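Local coordinates for protein tungsten-containing formylmethanofuran dehydrogenase 2 subunit C (Methanothermobacter wolfeii, PDB 5T5I) that is a subunit of the tungsten enzyme that interconverts carbon dioxide and formylmethanofuran, and probably builds its parallel beta-helical part, at residues Ile34-Ile39 / Val45-Asp50; Lys229-Asp234 / Gly240-Phe245. All blocks are in the same frame, centred on the assembly; numbering follows the deposited sequence.

Contact 1 of 2, residues Ile34-Ile39 / Val45-Asp50; sequences IKNIQI and VVKLGD
I39 and V46 form the hydrogen-bonded antiparallel pair of a beta hairpin, strands 38-41 and 44-47, and the hairpin's base is tied back to segment 34-36. Both bonds of the pair are nearly straight: I39 N to V46 O and V46 N to I39 O are each 2.9 Å. Past the strands the ladder goes on irregularly. L48 N gives I37 O a short bond of 2.7 Å, and G49 N bonds to K35 O.

The tight side is apolar. L48 has CG anti to its backbone N (chi1 -176°), which carries CD2 alongside I34, 3.5 Å from I34 O and 4.0 Å from I34 CG2, the two side chains running the same way. The I39 side chain crosses that of V46, CG1 touching CG2 at 3.6 Å, and the CG2 branch of I39 faces L48 CD1. F26 of helix 23-26 packs on I34, I37 and L48, and A18 meets I39.

The other side is looser and faces solvent. Q38 and K47, the non-hydrogen-bonded pair, send their side chains apart. The Q38 chain runs out extended, and its amide carbon CD rests on V45 CG1 at 3.6 Å, an apolar touch between two exposed residues. N36 and K47 lie side by side, with N36 OD1 against methylene CD of the lysine and not its amine. Beyond K47 the chain turns on itself: D50 N bonds to K47 O, and K47 N answers with a bond to D50 OD2, 3.2 Å long, approaching from above the carboxylate plane.

Contact 2 of 2, residues Lys229-Asp234 / Gly240-Phe245; sequences KDIEVD and GAFYKF
K229-D230 meets G240-A241 in a short antiparallel backbone contact at a corner, where strands 223-229 and 241-247 end their pairing and the chain between them leaves as the small hairpin 231-233/236-239. K229 and A241 are a non-hydrogen-bonded pair, their CA atoms 4.3 Å apart and their side chains on one face. K229 CA also brings its hydrogen toward G240 O.

The corner itself is held by two bonds between D230 and G240. D230 N donates to G240 O (2.9 Å), and G240 N donates back to D230 OD1 (3.0 Å) in an almost straight bond, 175° at the hydrogen. With chi1 at -55° the aspartate's CG sits beside its own backbone N, which lets carboxylate and N-H grip the same glycine. D230 adopts positive phi, and G240 has backbone angles (phi 106°) at which a CB would run into the preceding carbonyl oxygen.

The three antiparallel strands 223-229, 241-247 and 256-261 follow the parallel strands of a beta-helix and finish its C-terminal end; F242 continues the pairing through a backbone bond to E228. On the buried side I231, the first residue of the hairpin, turns toward F242: its CD1 stands over one face of the ring, 4.2 Å from the centroid and offset toward the rim, a CH-pi contact in which the two side chains cross at about a right angle. Y259 touches both residues, and L238 packs on I231 from the returning strand. On the K229/A241 face, Y233 of the neighbouring fwdF subunit packs on both side chains, and the extended lysine carries NZ to a hydrogen bond with S232 O of that subunit.

In the fold
Contacts 1 and 2 lie on opposite sides of the chain's centre, their own centres about 50 Å apart and their nearest atoms about 36 Å apart, so neither touches the other. They follow in series along the chain: contact 1 belongs to the N-terminal region before the run of parallel strands, and contact 2 to the antiparallel strands after it. The calcium site of S139, Y140 and D143 falls in sequence between them, in the connection from strand 125-128 to strand 151-154, and takes no residue from either contact. Contact 2 reaches the fwdF subunit, whereas the segments of contact 1 touch no other protein chain of the assembly.

Contact 1 of 2, residues Ile34-Ile39 / Val45-Asp50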
ATOM      1  N   ILE C  34      28.429 -48.193  43.089  1.00 37.03           N
ATOM      2  CA  ILE C  34      27.994 -47.238  42.058  1.00 35.58           C
ATOM      3  C   ILE C  34      27.169 -47.963  40.971  1.00 38.42           C
ATOM      4  O   ILE C  34      26.152 -47.423  40.531  1.00 36.74           O
ATOM      5  CB  ILE C  34      29.194 -46.417  41.488  1.00 38.61           C
ATOM      6  CG1 ILE C  34      29.740 -45.450  42.576  1.00 38.93           C
ATOM      7  CG2 ILE C  34      28.796 -45.620  40.224  1.00 37.14           C
ATOM      8  CD1 ILE C  34      31.097 -44.898  42.307  1.00 40.19           C
ATOM      9  N   LYS C  35      27.565 -49.197  40.587  1.00 35.36           N
ATOM     10  CA  LYS C  35      26.823 -50.004  39.604  1.00 34.70           C
ATOM     11  C   LYS C  35      25.402 -50.334  40.092  1.00 38.56           C
ATOM     12  O   LYS C  35      24.530 -50.553  39.262  1.00 36.77           O
ATOM     13  CB  LYS C  35      27.550 -51.328  39.297  1.00 38.18           C
ATOM     14  CG  LYS C  35      28.866 -51.194  38.539  1.00 48.53           C
ATOM     15  CD  LYS C  35      29.569 -52.550  38.465  1.00 57.24           C
ATOM     16  CE  LYS C  35      30.888 -52.489  37.741  1.00 70.02           C
ATOM     17  NZ  LYS C  35      31.471 -53.848  37.554  1.00 81.11           N
ATOM     18  N   ASN C  36      25.182 -50.400  41.428  1.00 36.47           N
ATOM     19  CA  ASN C  36      23.864 -50.689  42.016  1.00 36.35           C
ATOM     20  C   ASN C  36      23.001 -49.444  42.265  1.00 38.05           C
ATOM     21  O   ASN C  36      21.888 -49.596  42.763  1.00 37.02           O
ATOM     22  CB  ASN C  36      24.024 -51.502  43.326  1.00 38.83           C
ATOM     23  CG  ASN C  36      24.497 -52.913  43.093  1.00 63.33           C
ATOM     24  OD1 ASN C  36      24.188 -53.533  42.075  1.00 54.10           O
ATOM     25  ND2 ASN C  36      25.228 -53.475  44.046  1.00 62.31           N
ATOM     26  N   ILE C  37      23.478 -48.229  41.904  1.00 33.87           N
ATOM     27  CA  ILE C  37      22.692 -47.003  42.069  1.00 33.38           C
ATOM     28  C   ILE C  37      21.416 -47.135  41.235  1.00 38.42           C
ATOM     29  O   ILE C  37      21.477 -47.539  40.071  1.00 37.76           O
ATOM     30  CB  ILE C  37      23.521 -45.732  41.694  1.00 35.83           C
ATOM     31  CG1 ILE C  37      24.534 -45.419  42.821  1.00 37.35           C
ATOM     32  CG2 ILE C  37      22.622 -44.510  41.437  1.00 35.15           C
ATOM     33  CD1 ILE C  37      25.589 -44.373  42.463  1.00 41.23           C
ATOM     34  N   GLN C  38      20.268 -46.797  41.827  1.00 35.43           N
ATOM     35  CA  GLN C  38      19.001 -46.903  41.122  1.00 34.11           C
ATOM     36  C   GLN C  38      18.750 -45.730  40.193  1.00 34.68           C
ATOM     37  O   GLN C  38      19.036 -44.581  40.536  1.00 34.34           O
ATOM     38  CB  GLN C  38      17.832 -47.032  42.107  1.00 35.83           C
ATOM     39  CG  GLN C  38      17.858 -48.359  42.872  1.00 43.62           C
ATOM     40  CD  GLN C  38      16.661 -48.528  43.780  1.00 63.60           C
ATOM     41  OE1 GLN C  38      16.130 -47.562  44.342  1.00 57.36           O
ATOM     42  NE2 GLN C  38      16.218 -49.766  43.966  1.00 59.44           N
ATOM     43  N   ILE C  39      18.200 -46.033  39.018  1.00 30.75           N
ATOM     44  CA  ILE C  39      17.733 -45.052  38.034  1.00 29.52           C
ATOM     45  C   ILE C  39      16.366 -45.535  37.503  1.00 33.41           C
ATOM     46  O   ILE C  39      16.017 -46.703  37.686  1.00 32.17           O
ATOM     47  CB  ILE C  39      18.758 -44.802  36.887  1.00 32.80           C
ATOM     48  CG1 ILE C  39      18.968 -46.056  36.005  1.00 33.45           C
ATOM     49  CG2 ILE C  39      20.090 -44.284  37.456  1.00 33.30           C
ATOM     50  CD1 ILE C  39      19.789 -45.816  34.761  1.00 40.41           C
ATOM     51  N   VAL C  45      12.160 -49.458  37.913  1.00 33.53           N
ATOM     52  CA  VAL C  45      13.380 -49.047  38.599  1.00 33.71           C
ATOM     53  C   VAL C  45      14.456 -50.049  38.127  1.00 37.33           C
ATOM     54  O   VAL C  45      14.227 -51.258  38.192  1.00 35.94           O
ATOM     55  CB  VAL C  45      13.215 -49.093  40.148  1.00 38.78           C
ATOM     56  CG1 VAL C  45      14.516 -48.718  40.856  1.00 39.50           C
ATOM     57  CG2 VAL C  45      12.087 -48.180  40.619  1.00 38.44           C
ATOM     58  N   VAL C  46      15.604 -49.554  37.644  1.00 33.30           N
ATOM     59  CA  VAL C  46      16.714 -50.406  37.180  1.00 33.47           C
ATOM     60  C   VAL C  46      18.001 -49.946  37.847  1.00 36.97           C
ATOM     61  O   VAL C  46      18.006 -48.936  38.536  1.00 35.55           O
ATOM     62  CB  VAL C  46      16.845 -50.435  35.624  1.00 37.11           C
ATOM     63  CG1 VAL C  46      15.595 -51.019  34.980  1.00 36.90           C
ATOM     64  CG2 VAL C  46      17.166 -49.053  35.048  1.00 36.19           C
ATOM     65  N   LYS C  47      19.086 -50.688  37.639  1.00 35.48           N
ATOM     66  CA  LYS C  47      20.407 -50.369  38.193  1.00 35.76           C
ATOM     67  C   LYS C  47      21.218 -49.582  37.178  1.00 38.82           C
ATOM     68  O   LYS C  47      21.114 -49.843  35.978  1.00 38.65           O
ATOM     69  CB  LYS C  47      21.154 -51.663  38.557  1.00 40.21           C
ATOM     70  CG  LYS C  47      20.546 -52.387  39.750  1.00 54.49           C
ATOM     71  CD  LYS C  47      21.274 -53.686  40.074  1.00 68.40           C
ATOM     72  CE  LYS C  47      21.079 -54.765  39.031  1.00 83.26           C
ATOM     73  NZ  LYS C  47      21.031 -56.125  39.637  1.00 95.73           N
ATOM     74  N   LEU C  48      22.072 -48.663  37.650  1.00 35.09           N
ATOM     75  CA  LEU C  48      22.956 -47.873  36.783  1.00 35.02           C
ATOM     76  C   LEU C  48      23.805 -48.794  35.899  1.00 38.70           C
ATOM     77  O   LEU C  48      23.950 -48.530  34.712  1.00 37.75           O
ATOM     78  CB  LEU C  48      23.856 -46.956  37.643  1.00 35.72           C
ATOM     79  CG  LEU C  48      24.785 -45.975  36.918  1.00 40.90           C
ATOM     80  CD1 LEU C  48      24.011 -44.964  36.095  1.00 41.29           C
ATOM     81  CD2 LEU C  48      25.611 -45.205  37.907  1.00 43.90           C
ATOM     82  N   GLY C  49      24.278 -49.906  36.476  1.00 37.09           N
ATOM     83  CA  GLY C  49      25.073 -50.922  35.787  1.00 37.72           C
ATOM     84  C   GLY C  49      24.382 -51.609  34.619  1.00 40.88           C
ATOM     85  O   GLY C  49      25.059 -52.164  33.751  1.00 39.77           O
ATOM     86  N   ASP C  50      23.035 -51.598  34.584  1.00 37.84           N
ATOM     87  CA  ASP C  50      22.265 -52.176  33.471  1.00 37.09           C
ATOM     88  C   ASP C  50      22.442 -51.361  32.182  1.00 40.27           C
ATOM     89  O   ASP C  50      22.240 -51.910  31.104  1.00 40.00           O
ATOM     90  CB  ASP C  50      20.753 -52.252  33.799  1.00 38.64           C
ATOM     91  CG  ASP C  50      20.363 -53.212  34.913  1.00 51.72           C
ATOM     92  OD1 ASP C  50      21.100 -54.198  35.134  1.00 53.18           O
ATOM     93  OD2 ASP C  50      19.278 -53.014  35.520  1.00 55.35           O
TER

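Contact 2 of 2, residues Lys229-Asp234 / Gly240-Phe245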
ATOM      1  N   LYS C 229      27.522   3.720  25.752  1.00 24.74           N
ATOM      2  CA  LYS C 229      28.729   3.191  25.111  1.00 26.15           C
ATOM      3  C   LYS C 229      29.670   2.519  26.113  1.00 33.06           C
ATOM      4  O   LYS C 229      29.766   2.959  27.255  1.00 31.84           O
ATOM      5  CB  LYS C 229      29.446   4.283  24.294  1.00 27.76           C
ATOM      6  CG  LYS C 229      30.001   5.428  25.119  1.00 32.01           C
ATOM      7  CD  LYS C 229      30.775   6.435  24.302  1.00 36.09           C
ATOM      8  CE  LYS C 229      31.095   7.647  25.142  1.00 34.34           C
ATOM      9  NZ  LYS C 229      31.850   8.676  24.381  1.00 40.18           N
ATOM     10  N   ASP C 230      30.348   1.447  25.681  1.00 32.35           N
ATOM     11  CA  ASP C 230      31.322   0.716  26.499  1.00 34.08           C
ATOM     12  C   ASP C 230      30.755   0.420  27.886  1.00 38.81           C
ATOM     13  O   ASP C 230      31.278   0.864  28.903  1.00 39.44           O
ATOM     14  CB  ASP C 230      32.647   1.491  26.562  1.00 37.15           C
ATOM     15  CG  ASP C 230      33.221   1.816  25.184  1.00 43.85           C
ATOM     16  OD1 ASP C 230      33.121   0.954  24.278  1.00 42.73           O
ATOM     17  OD2 ASP C 230      33.721   2.953  24.998  1.00 48.30           O
ATOM     18  N   ILE C 231      29.634  -0.298  27.886  1.00 34.02           N
ATOM     19  CA  ILE C 231      28.869  -0.609  29.084  1.00 33.65           C
ATOM     20  C   ILE C 231      29.516  -1.725  29.908  1.00 34.99           C
ATOM     21  O   ILE C 231      30.316  -2.509  29.397  1.00 32.33           O
ATOM     22  CB  ILE C 231      27.369  -0.894  28.755  1.00 36.40           C
ATOM     23  CG1 ILE C 231      27.164  -2.220  27.994  1.00 36.91           C
ATOM     24  CG2 ILE C 231      26.748   0.295  27.987  1.00 37.46           C
ATOM     25  CD1 ILE C 231      25.709  -2.674  27.856  1.00 48.05           C
ATOM     26  N   GLU C 232      29.164  -1.757  31.200  1.00 32.41           N
ATOM     27  CA  GLU C 232      29.627  -2.759  32.155  1.00 31.68           C
ATOM     28  C   GLU C 232      28.451  -3.167  33.007  1.00 34.23           C
ATOM     29  O   GLU C 232      27.869  -2.306  33.666  1.00 33.92           O
ATOM     30  CB  GLU C 232      30.741  -2.216  33.052  1.00 33.18           C
ATOM     31  CG  GLU C 232      31.905  -1.614  32.282  1.00 41.80           C
ATOM     32  CD  GLU C 232      33.089  -1.247  33.151  1.00 53.00           C
ATOM     33  OE1 GLU C 232      33.308  -1.928  34.178  1.00 40.09           O
ATOM     34  OE2 GLU C 232      33.786  -0.263  32.818  1.00 49.17           O
ATOM     35  N   VAL C 233      28.065  -4.444  32.964  1.00 29.95           N
ATOM     36  CA  VAL C 233      26.923  -4.939  33.733  1.00 29.17           C
ATOM     37  C   VAL C 233      27.360  -6.131  34.554  1.00 32.60           C
ATOM     38  O   VAL C 233      27.736  -7.173  33.995  1.00 27.91           O
ATOM     39  CB  VAL C 233      25.703  -5.275  32.850  1.00 33.37           C
ATOM     40  CG1 VAL C 233      24.542  -5.790  33.713  1.00 33.41           C
ATOM     41  CG2 VAL C 233      25.269  -4.053  32.035  1.00 33.38           C
ATOM     42  N   ASP C 234      27.303  -5.968  35.895  1.00 31.68           N
ATOM     43  CA  ASP C 234      27.708  -7.000  36.845  1.00 32.58           C
ATOM     44  C   ASP C 234      29.133  -7.518  36.566  1.00 36.83           C
ATOM     45  O   ASP C 234      29.372  -8.714  36.602  1.00 36.88           O
ATOM     46  CB  ASP C 234      26.694  -8.159  36.836  1.00 35.33           C
ATOM     47  CG  ASP C 234      25.259  -7.767  37.116  1.00 44.90           C
ATOM     48  OD1 ASP C 234      25.039  -6.636  37.605  1.00 47.95           O
ATOM     49  OD2 ASP C 234      24.355  -8.587  36.840  1.00 47.88           O
ATOM     50  N   GLY C 240      31.459  -1.004  22.661  1.00 33.25           N
ATOM     51  CA  GLY C 240      30.580  -0.547  21.596  1.00 32.70           C
ATOM     52  C   GLY C 240      29.360   0.197  22.084  1.00 34.28           C
ATOM     53  O   GLY C 240      29.148   0.337  23.286  1.00 34.57           O
ATOM     54  N   ALA C 241      28.542   0.650  21.133  1.00 29.37           N
ATOM     55  CA  ALA C 241      27.332   1.411  21.414  1.00 28.05           C
ATOM     56  C   ALA C 241      26.097   0.516  21.449  1.00 29.29           C
ATOM     57  O   ALA C 241      25.947  -0.384  20.616  1.00 27.97           O
ATOM     58  CB  ALA C 241      27.160   2.530  20.384  1.00 29.35           C
ATOM     59  N   PHE C 242      25.196   0.798  22.404  1.00 23.92           N
ATOM     60  CA  PHE C 242      23.935   0.071  22.581  1.00 23.39           C
ATOM     61  C   PHE C 242      22.754   1.018  22.768  1.00 26.57           C
ATOM     62  O   PHE C 242      22.852   1.957  23.564  1.00 25.62           O
ATOM     63  CB  PHE C 242      24.013  -0.828  23.828  1.00 24.97           C
ATOM     64  CG  PHE C 242      25.026  -1.944  23.740  1.00 26.53           C
ATOM     65  CD1 PHE C 242      26.360  -1.720  24.056  1.00 30.35           C
ATOM     66  CD2 PHE C 242      24.653  -3.211  23.304  1.00 26.93           C
ATOM     67  CE1 PHE C 242      27.303  -2.750  23.953  1.00 31.57           C
ATOM     68  CE2 PHE C 242      25.596  -4.235  23.195  1.00 29.33           C
ATOM     69  CZ  PHE C 242      26.911  -4.000  23.525  1.00 29.36           C
ATOM     70  N   TYR C 243      21.623   0.737  22.084  1.00 24.11           N
ATOM     71  CA  TYR C 243      20.350   1.425  22.327  1.00 23.98           C
ATOM     72  C   TYR C 243      19.876   0.871  23.669  1.00 26.75           C
ATOM     73  O   TYR C 243      19.967  -0.341  23.880  1.00 25.69           O
ATOM     74  CB  TYR C 243      19.299   1.088  21.267  1.00 24.66           C
ATOM     75  CG  TYR C 243      19.590   1.665  19.906  1.00 25.28           C
ATOM     76  CD1 TYR C 243      19.676   3.041  19.715  1.00 26.85           C
ATOM     77  CD2 TYR C 243      19.692   0.844  18.789  1.00 26.48           C
ATOM     78  CE1 TYR C 243      19.924   3.582  18.457  1.00 29.74           C
ATOM     79  CE2 TYR C 243      19.934   1.375  17.523  1.00 28.69           C
ATOM     80  CZ  TYR C 243      20.053   2.745  17.361  1.00 35.57           C
ATOM     81  OH  TYR C 243      20.272   3.283  16.119  1.00 37.58           O
ATOM     82  N   LYS C 244      19.446   1.748  24.589  1.00 21.32           N
ATOM     83  CA  LYS C 244      19.014   1.378  25.936  1.00 20.51           C
ATOM     84  C   LYS C 244      17.505   1.585  26.062  1.00 24.57           C
ATOM     85  O   LYS C 244      16.983   2.644  25.698  1.00 23.93           O
ATOM     86  CB  LYS C 244      19.762   2.231  26.979  1.00 23.10           C
ATOM     87  CG  LYS C 244      19.493   1.833  28.419  1.00 27.10           C
ATOM     88  CD  LYS C 244      20.236   2.752  29.380  1.00 28.86           C
ATOM     89  CE  LYS C 244      20.092   2.338  30.820  1.00 32.30           C
ATOM     90  NZ  LYS C 244      20.891   3.215  31.722  1.00 42.96           N
ATOM     91  N   PHE C 245      16.820   0.578  26.592  1.00 22.85           N
ATOM     92  CA  PHE C 245      15.365   0.590  26.793  1.00 22.18           C
ATOM     93  C   PHE C 245      15.020   0.162  28.205  1.00 24.78           C
ATOM     94  O   PHE C 245      15.676  -0.736  28.735  1.00 24.16           O
ATOM     95  CB  PHE C 245      14.695  -0.398  25.823  1.00 23.74           C
ATOM     96  CG  PHE C 245      14.882  -0.085  24.363  1.00 25.19           C
ATOM     97  CD1 PHE C 245      13.967   0.712  23.684  1.00 28.51           C
ATOM     98  CD2 PHE C 245      15.931  -0.646  23.644  1.00 27.82           C
ATOM     99  CE1 PHE C 245      14.111   0.958  22.317  1.00 28.97           C
ATOM    100  CE2 PHE C 245      16.092  -0.379  22.288  1.00 30.30           C
ATOM    101  CZ  PHE C 245      15.183   0.424  21.632  1.00 28.64           C
TER